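Local coordinates for protein putative acyl-CoA thioester hydrolase YbhC (Escherichia coli K-12, PDB 3GRH) that is an outer-membrane lipoprotein and putative thioesterase of the pectinesterase family that neither binds pectin nor shows pectinesterase activity, at residues Q236-N241 with L269-Y274; A287-N292 with L322-R327. All blocks are in the same frame, centred on the assembly; numbering follows the deposited sequence.

Contacts 1 and 2 follow one another along the chain, the first closing at Tyr274 before the second opens at Ala287, and their centres lie about 10 Å apart. Each joins two successive turns of a right-handed parallel beta-helix, and both sit on the same parallel sheet, where strands 235-238, 267-271, 287-291 and 321-324 come in chain order. The middle pair ties them together: probable backbone hydrogen bonds run from Val270 N to Val289 O and from Asp291 N to Val270 O. In both contacts the chains bend at asparagines just after the strands, so one type of corner recurs, a worked example of how a solenoid repeats one local solution to build an elongated body.

Contact 1. Residues Q236-N241 with L269-Y274; sequences QINNVN and LVTNSY
The strands 236-238 and 269-271 run parallel, 6° apart in direction and 4.8 Å apart at closest approach, and are joined by the hydrogen bonds Ile237 N to Leu269 O and Thr271 N to Ile237 O. Beyond them both chains turn a corner, at Asn239 and Asn272, and pairing resumes where Tyr274 N reaches Val240 O at 3.0 Å. Most of the side-chain chemistry gathers at this corner. Asn238 lays its amide across the neighbouring turn, its CG swung opposite the main-chain nitrogen (chi1 177°), and ND2 gives hydrogen bonds to Thr271 OG1 at 2.7 Å and Asn272 OD1 at 2.9 Å. The second acceptor lies in the plane of the Asn238 amide although the two amide planes stand 77° apart; the hydroxyl is tilted out of that plane. Without that amide, as with an alanine here, Thr271 OG1 and Asn272 OD1 would probably be left without their donor from the preceding turn. Ser273 serves the corner from within: OG accepts a straight hydrogen bond from Val240 N at 3.1 Å and donates to Thr271 O at 2.9 Å, above the plane of that carbonyl, which also receives Asn239 N. On the face opposite Asn238, Ile237 CD1 meets Val270 CG2 at 4.2 Å. Further on, Asn241 OD1 approaches Tyr274 CB at 3.5 Å, while Asn241 ND2 is hydrogen-bonded to Thr209 OG1 and the tyrosine hydroxyl to Glu276. Asparagines of left-handed backbone conformation at matching bends of successive turns, with polar groups bridging between them, are characteristic of the right-handed parallel beta-helix of pectinesterases.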
ATOM      1  N   GLN A 236      10.251   3.836   1.829  1.00  6.62           N
ATOM      2  CA  GLN A 236      10.645   3.320   0.524  1.00  7.13           C
ATOM      3  C   GLN A 236      10.575   1.832   0.529  1.00  7.40           C
ATOM      4  O   GLN A 236      11.165   1.200   1.388  1.00  7.00           O
ATOM      5  CB  GLN A 236      12.037   3.747   0.097  1.00  8.64           C
ATOM      6  CG  GLN A 236      12.184   5.246  -0.040  1.00  9.48           C
ATOM      7  CD  GLN A 236      13.637   5.635  -0.197  1.00  9.65           C
ATOM      8  OE1 GLN A 236      14.199   5.379  -1.280  1.00 16.86           O
ATOM      9  NE2 GLN A 236      14.231   6.277   0.842  1.00 11.36           N
ATOM     10  N   ILE A 237       9.843   1.261  -0.411  1.00  6.74           N
ATOM     11  CA  ILE A 237       9.689  -0.213  -0.514  1.00  7.34           C
ATOM     12  C   ILE A 237      10.132  -0.551  -1.924  1.00  7.79           C
ATOM     13  O   ILE A 237       9.521  -0.034  -2.905  1.00  8.83           O
ATOM     14  CB  ILE A 237       8.219  -0.565  -0.311  1.00  8.44           C
ATOM     15  CG1 ILE A 237       7.857  -0.275   1.135  1.00  9.30           C
ATOM     16  CG2 ILE A 237       8.015  -2.008  -0.616  1.00 11.63           C
ATOM     17  CD1 ILE A 237       6.389  -0.242   1.387  1.00 10.40           C
ATOM     18  N   ASN A 238      11.208  -1.346  -2.066  1.00  6.62           N
ATOM     19  CA  ASN A 238      11.788  -1.601  -3.374  1.00  6.26           C
ATOM     20  C   ASN A 238      11.997  -3.095  -3.560  1.00  7.96           C
ATOM     21  O   ASN A 238      12.567  -3.765  -2.711  1.00  6.48           O
ATOM     22  CB  ASN A 238      13.111  -0.857  -3.570  1.00  7.08           C
ATOM     23  CG  ASN A 238      13.724  -1.174  -4.885  1.00  8.95           C
ATOM     24  OD1 ASN A 238      14.845  -1.760  -4.965  1.00 14.28           O
ATOM     25  ND2 ASN A 238      12.998  -0.865  -5.943  1.00  6.82           N
ATOM     26  N   ASN A 239      11.517  -3.631  -4.672  1.00  7.90           N
ATOM     27  CA  ASN A 239      11.717  -5.082  -4.986  1.00  8.03           C
ATOM     28  C   ASN A 239      11.237  -5.951  -3.874  1.00  8.58           C
ATOM     29  O   ASN A 239      11.970  -6.799  -3.360  1.00  7.90           O
ATOM     30  CB  ASN A 239      13.174  -5.373  -5.307  1.00  7.67           C
ATOM     31  CG  ASN A 239      13.374  -6.711  -5.986  1.00 10.78           C
ATOM     32  OD1 ASN A 239      12.476  -7.211  -6.682  1.00 15.21           O
ATOM     33  ND2 ASN A 239      14.531  -7.323  -5.720  1.00 16.60           N
ATOM     34  N   VAL A 240       9.989  -5.728  -3.458  1.00  7.73           N
ATOM     35  CA  VAL A 240       9.310  -6.503  -2.396  1.00  6.68           C
ATOM     36  C   VAL A 240       8.121  -7.188  -2.991  1.00  8.69           C
ATOM     37  O   VAL A 240       7.429  -6.622  -3.838  1.00 11.29           O
ATOM     38  CB  VAL A 240       8.980  -5.603  -1.183  1.00  8.73           C
ATOM     39  CG1 VAL A 240       8.002  -6.254  -0.154  1.00  9.68           C
ATOM     40  CG2 VAL A 240      10.236  -5.183  -0.488  1.00  8.78           C
ATOM     41  N   ASN A 241       7.781  -8.372  -2.499  1.00  6.05           N
ATOM     42  CA  ASN A 241       6.509  -9.015  -2.838  1.00  7.07           C
ATOM     43  C   ASN A 241       5.607  -8.861  -1.635  1.00  8.73           C
ATOM     44  O   ASN A 241       6.015  -9.207  -0.529  1.00  9.19           O
ATOM     45  CB  ASN A 241       6.662 -10.535  -3.064  1.00  8.50           C
ATOM     46  CG  ASN A 241       7.507 -10.882  -4.246  1.00 11.83           C
ATOM     47  OD1 ASN A 241       7.570 -10.187  -5.227  1.00 15.20           O
ATOM     48  ND2 ASN A 241       8.292 -11.947  -4.096  1.00 13.29           N
ATOM     49  N   LEU A 269       6.952   5.599  -1.227  1.00  6.11           N
ATOM     50  CA  LEU A 269       7.328   5.260  -2.601  1.00  5.54           C
ATOM     51  C   LEU A 269       7.492   3.756  -2.689  1.00  6.46           C
ATOM     52  O   LEU A 269       8.339   3.201  -1.961  1.00  7.06           O
ATOM     53  CB  LEU A 269       8.666   5.928  -2.986  1.00  6.56           C
ATOM     54  CG  LEU A 269       9.172   5.570  -4.375  1.00  6.51           C
ATOM     55  CD1 LEU A 269       8.182   6.050  -5.394  1.00  8.33           C
ATOM     56  CD2 LEU A 269      10.519   6.154  -4.521  1.00  9.86           C
ATOM     57  N   VAL A 270       6.750   3.112  -3.572  1.00  5.47           N
ATOM     58  CA  VAL A 270       6.855   1.643  -3.788  1.00  6.00           C
ATOM     59  C   VAL A 270       7.337   1.461  -5.229  1.00  7.91           C
ATOM     60  O   VAL A 270       6.707   1.969  -6.171  1.00  9.23           O
ATOM     61  CB  VAL A 270       5.482   0.973  -3.640  1.00  8.15           C
ATOM     62  CG1 VAL A 270       5.557  -0.585  -3.927  1.00  9.44           C
ATOM     63  CG2 VAL A 270       4.873   1.255  -2.277  1.00  7.82           C
ATOM     64  N   THR A 271       8.506   0.865  -5.407  1.00  6.54           N
ATOM     65  CA  THR A 271       9.086   0.661  -6.700  1.00  6.77           C
ATOM     66  C   THR A 271       9.424  -0.807  -6.977  1.00  6.16           C
ATOM     67  O   THR A 271       9.829  -1.556  -6.041  1.00  6.31           O
ATOM     68  CB  THR A 271      10.387   1.465  -6.855  1.00 10.92           C
ATOM     69  OG1 THR A 271      11.315   1.184  -5.778  1.00 14.90           O
ATOM     70  CG2 THR A 271      10.071   2.995  -6.835  1.00 14.38           C
ATOM     71  N   ASN A 272       9.260  -1.232  -8.239  1.00  6.09           N
ATOM     72  CA  ASN A 272       9.831  -2.490  -8.655  1.00  6.18           C
ATOM     73  C   ASN A 272       9.279  -3.667  -7.855  1.00  6.83           C
ATOM     74  O   ASN A 272       9.993  -4.605  -7.629  1.00  9.93           O
ATOM     75  CB  ASN A 272      11.340  -2.476  -8.584  1.00  9.58           C
ATOM     76  CG  ASN A 272      11.927  -1.369  -9.328  1.00 13.60           C
ATOM     77  OD1 ASN A 272      12.852  -0.609  -8.856  1.00 18.48           O
ATOM     78  ND2 ASN A 272      11.439  -1.232 -10.497  1.00 12.73           N
ATOM     79  N   SER A 273       8.030  -3.566  -7.432  1.00  6.29           N
ATOM     80  CA  SER A 273       7.430  -4.527  -6.492  1.00  6.49           C
ATOM     81  C   SER A 273       6.278  -5.311  -7.113  1.00  8.17           C
ATOM     82  O   SER A 273       5.936  -5.094  -8.264  1.00  8.44           O
ATOM     83  CB  SER A 273       7.022  -3.867  -5.207  1.00  8.82           C
ATOM     84  OG  SER A 273       8.175  -3.362  -4.473  1.00  7.41           O
ATOM     85  N   TYR A 274       5.798  -6.286  -6.367  1.00  6.46           N
ATOM     86  CA  TYR A 274       4.719  -7.143  -6.821  1.00  6.85           C
ATOM     87  C   TYR A 274       3.735  -7.196  -5.713  1.00  6.47           C
ATOM     88  O   TYR A 274       4.109  -7.544  -4.622  1.00  7.93           O
ATOM     89  CB  TYR A 274       5.231  -8.506  -7.146  1.00  7.89           C
ATOM     90  CG  TYR A 274       4.170  -9.517  -7.472  1.00  6.77           C
ATOM     91  CD1 TYR A 274       3.603  -9.565  -8.698  1.00 10.74           C
ATOM     92  CD2 TYR A 274       3.727 -10.387  -6.534  1.00 10.00           C
ATOM     93  CE1 TYR A 274       2.605 -10.455  -8.993  1.00 13.08           C
ATOM     94  CE2 TYR A 274       2.768 -11.322  -6.856  1.00 10.16           C
ATOM     95  CZ  TYR A 274       2.196 -11.306  -8.049  1.00 12.01           C
ATOM     96  OH  TYR A 274       1.206 -12.238  -8.424  1.00 14.21           O
TER

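Contact 2. Residues A287-N292 with L322-R327; sequences AVVFDN and LAVNSR
Two adjoining turns of the parallel beta-helix meet where strand 287-291 pairs with strand 322-324, and both chains then bend at an asparagine, Asn292 and Asn325. Backbone hydrogen bonds alternate between the strands: Leu322 N to Val288 O, Phe290 N to Leu322 O at 2.8 Å, and Val324 N to Phe290 O at 2.9 Å. On one face of the sheet Val289 and Leu322 lie side by side, CG2 against CD2 at 4.1 Å, and Tyr53 of helix 50-53 touches both. Phe290 points to the other face, with Ala323. Its CG is anti to the carbonyl carbon (chi1 -64°), which brings the ring edge to Leu322 O, 3.6 Å from CD2; Val288 CG1 rests over one ring face, offset toward the rim, and Phe295 meets the ring edge-to-face. At the bend Val324 O accepts two hydrogen bonds, from Asn292 N at 3.3 Å and from Ser326 OG at 3.0 Å, the hydroxyl standing above the carbonyl plane. Asp291 lies alongside Asn325, its OD2 3.4 Å from Asn325 CB, with the carboxylate and amide planes turned 47° apart. Its CG also packs against Val324 CG1. The side chains of Asn292 and Asn325 lie side by side and point the same way, their amide planes 36° apart. Aliphatic side chains thus pair along the strands and the Phe290 ring sets its edge against a carbonyl, while Val324 O takes Asn292 N from the preceding turn and Ser326 OG from its own, and that hydroxyl, also hydrogen-bonded to Thr293 N, helps the main chain tie the turns together.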
ATOM      1  N   ALA A 287      -0.205   9.468   0.890  1.00  8.92           N
ATOM      2  CA  ALA A 287       0.201   9.724  -0.432  1.00  7.94           C
ATOM      3  C   ALA A 287       1.191   8.626  -0.818  1.00  8.77           C
ATOM      4  O   ALA A 287       2.291   8.522  -0.180  1.00 11.30           O
ATOM      5  CB  ALA A 287       0.885  11.011  -0.474  1.00  8.55           C
ATOM      6  N   VAL A 288       0.842   7.818  -1.797  1.00  7.25           N
ATOM      7  CA  VAL A 288       1.681   6.664  -2.165  1.00  6.85           C
ATOM      8  C   VAL A 288       1.903   6.721  -3.640  1.00  6.99           C
ATOM      9  O   VAL A 288       0.938   6.841  -4.395  1.00  8.10           O
ATOM     10  CB  VAL A 288       1.047   5.309  -1.824  1.00  8.30           C
ATOM     11  CG1 VAL A 288       2.121   4.196  -2.020  1.00  9.16           C
ATOM     12  CG2 VAL A 288       0.510   5.349  -0.382  1.00 11.01           C
ATOM     13  N   VAL A 289       3.147   6.593  -4.093  1.00  5.79           N
ATOM     14  CA  VAL A 289       3.512   6.488  -5.492  1.00  5.24           C
ATOM     15  C   VAL A 289       4.005   5.089  -5.760  1.00  6.23           C
ATOM     16  O   VAL A 289       4.881   4.648  -5.034  1.00  7.32           O
ATOM     17  CB  VAL A 289       4.544   7.524  -5.875  1.00  4.97           C
ATOM     18  CG1 VAL A 289       5.061   7.238  -7.308  1.00  8.26           C
ATOM     19  CG2 VAL A 289       4.046   8.987  -5.773  1.00  6.30           C
ATOM     20  N   PHE A 290       3.417   4.406  -6.731  1.00  6.90           N
ATOM     21  CA  PHE A 290       3.811   3.054  -7.161  1.00  7.39           C
ATOM     22  C   PHE A 290       4.426   3.226  -8.503  1.00 10.50           C
ATOM     23  O   PHE A 290       3.750   3.661  -9.417  1.00 12.21           O
ATOM     24  CB  PHE A 290       2.565   2.188  -7.313  1.00  9.60           C
ATOM     25  CG  PHE A 290       1.831   1.957  -6.050  1.00  8.67           C
ATOM     26  CD1 PHE A 290       2.214   0.893  -5.250  1.00 10.73           C
ATOM     27  CD2 PHE A 290       0.755   2.737  -5.673  1.00 10.05           C
ATOM     28  CE1 PHE A 290       1.560   0.615  -4.092  1.00  9.11           C
ATOM     29  CE2 PHE A 290       0.109   2.443  -4.474  1.00 10.52           C
ATOM     30  CZ  PHE A 290       0.559   1.391  -3.686  1.00 10.83           C
ATOM     31  N   ASP A 291       5.690   2.877  -8.668  1.00 10.18           N
ATOM     32  CA  ASP A 291       6.387   2.983  -9.959  1.00 10.87           C
ATOM     33  C   ASP A 291       6.891   1.587 -10.347  1.00  9.42           C
ATOM     34  O   ASP A 291       7.501   0.882  -9.518  1.00  9.81           O
ATOM     35  CB  ASP A 291       7.471   4.004  -9.915  1.00 12.72           C
ATOM     36  CG  ASP A 291       8.006   4.399 -11.308  1.00 21.44           C
ATOM     37  OD1 ASP A 291       8.866   5.313 -11.345  1.00 35.65           O
ATOM     38  OD2 ASP A 291       7.600   3.851 -12.367  1.00 34.08           O
ATOM     39  N   ASN A 292       6.649   1.162 -11.586  1.00  9.19           N
ATOM     40  CA  ASN A 292       7.054  -0.138 -12.019  1.00 10.09           C
ATOM     41  C   ASN A 292       6.718  -1.277 -11.086  1.00 10.68           C
ATOM     42  O   ASN A 292       7.552  -2.161 -10.809  1.00 11.55           O
ATOM     43  CB  ASN A 292       8.510  -0.083 -12.314  1.00 11.38           C
ATOM     44  CG  ASN A 292       8.779   0.820 -13.496  1.00 19.21           C
ATOM     45  OD1 ASN A 292       8.456   0.446 -14.631  1.00 26.69           O
ATOM     46  ND2 ASN A 292       9.348   2.006 -13.266  1.00 23.94           N
ATOM     47  N   LEU A 322      -0.805   7.152  -6.636  1.00  6.83           N
ATOM     48  CA  LEU A 322      -0.431   7.334  -8.037  1.00  6.09           C
ATOM     49  C   LEU A 322       0.205   6.049  -8.468  1.00  6.41           C
ATOM     50  O   LEU A 322       1.104   5.602  -7.773  1.00  7.70           O
ATOM     51  CB  LEU A 322       0.639   8.411  -8.200  1.00  6.92           C
ATOM     52  CG  LEU A 322       1.210   8.619  -9.557  1.00  6.21           C
ATOM     53  CD1 LEU A 322       0.047   9.058 -10.482  1.00  7.71           C
ATOM     54  CD2 LEU A 322       2.322   9.709  -9.468  1.00  7.08           C
ATOM     55  N   ALA A 323      -0.289   5.419  -9.538  1.00  5.76           N
ATOM     56  CA  ALA A 323       0.376   4.248 -10.119  1.00  7.76           C
ATOM     57  C   ALA A 323       0.881   4.712 -11.465  1.00  7.22           C
ATOM     58  O   ALA A 323       0.097   5.190 -12.296  1.00  8.78           O
ATOM     59  CB  ALA A 323      -0.641   3.150 -10.274  1.00  9.29           C
ATOM     60  N   VAL A 324       2.186   4.621 -11.660  1.00  8.27           N
ATOM     61  CA  VAL A 324       2.883   5.082 -12.891  1.00  8.65           C
ATOM     62  C   VAL A 324       3.731   3.989 -13.438  1.00  7.52           C
ATOM     63  O   VAL A 324       4.403   3.282 -12.704  1.00  8.41           O
ATOM     64  CB  VAL A 324       3.632   6.436 -12.600  1.00 10.28           C
ATOM     65  CG1 VAL A 324       4.606   6.279 -11.510  1.00 15.91           C
ATOM     66  CG2 VAL A 324       4.287   6.949 -13.843  1.00 11.93           C
ATOM     67  N   ASN A 325       3.667   3.725 -14.720  1.00  8.97           N
ATOM     68  CA  ASN A 325       4.544   2.823 -15.399  1.00  9.45           C
ATOM     69  C   ASN A 325       4.442   1.406 -14.741  1.00  8.22           C
ATOM     70  O   ASN A 325       5.457   0.679 -14.556  1.00 11.44           O
ATOM     71  CB  ASN A 325       5.984   3.339 -15.321  1.00  9.42           C
ATOM     72  CG  ASN A 325       6.201   4.698 -15.994  1.00 16.55           C
ATOM     73  OD1 ASN A 325       7.106   5.439 -15.642  1.00 23.34           O
ATOM     74  ND2 ASN A 325       5.402   4.995 -16.944  1.00 19.52           N
ATOM     75  N   SER A 326       3.214   1.042 -14.408  1.00  8.16           N
ATOM     76  CA  SER A 326       2.916  -0.169 -13.657  1.00  9.02           C
ATOM     77  C   SER A 326       2.092  -1.126 -14.587  1.00  8.94           C
ATOM     78  O   SER A 326       1.876  -0.836 -15.749  1.00 10.72           O
ATOM     79  CB  SER A 326       2.249   0.223 -12.364  1.00 10.04           C
ATOM     80  OG  SER A 326       3.240   0.773 -11.464  1.00 10.06           O
ATOM     81  N   ARG A 327       1.871  -2.344 -14.093  1.00  9.28           N
ATOM     82  CA  ARG A 327       1.286  -3.464 -14.840  1.00 11.14           C
ATOM     83  C   ARG A 327       0.166  -4.016 -13.975  1.00 11.02           C
ATOM     84  O   ARG A 327       0.322  -4.202 -12.801  1.00 11.93           O
ATOM     85  CB  ARG A 327       2.319  -4.537 -15.172  1.00 13.69           C
ATOM     86  CG  ARG A 327       3.311  -4.056 -16.110  1.00 19.40           C
ATOM     87  CD  ARG A 327       4.314  -5.177 -16.382  1.00 21.57           C
ATOM     88  NE  ARG A 327       5.223  -5.371 -15.257  1.00 28.90           N
ATOM     89  CZ  ARG A 327       5.735  -6.541 -14.863  1.00 29.73           C
ATOM     90  NH1 ARG A 327       5.419  -7.665 -15.476  1.00 33.81           N
ATOM     91  NH2 ARG A 327       6.599  -6.579 -13.859  1.00 33.08           N
TER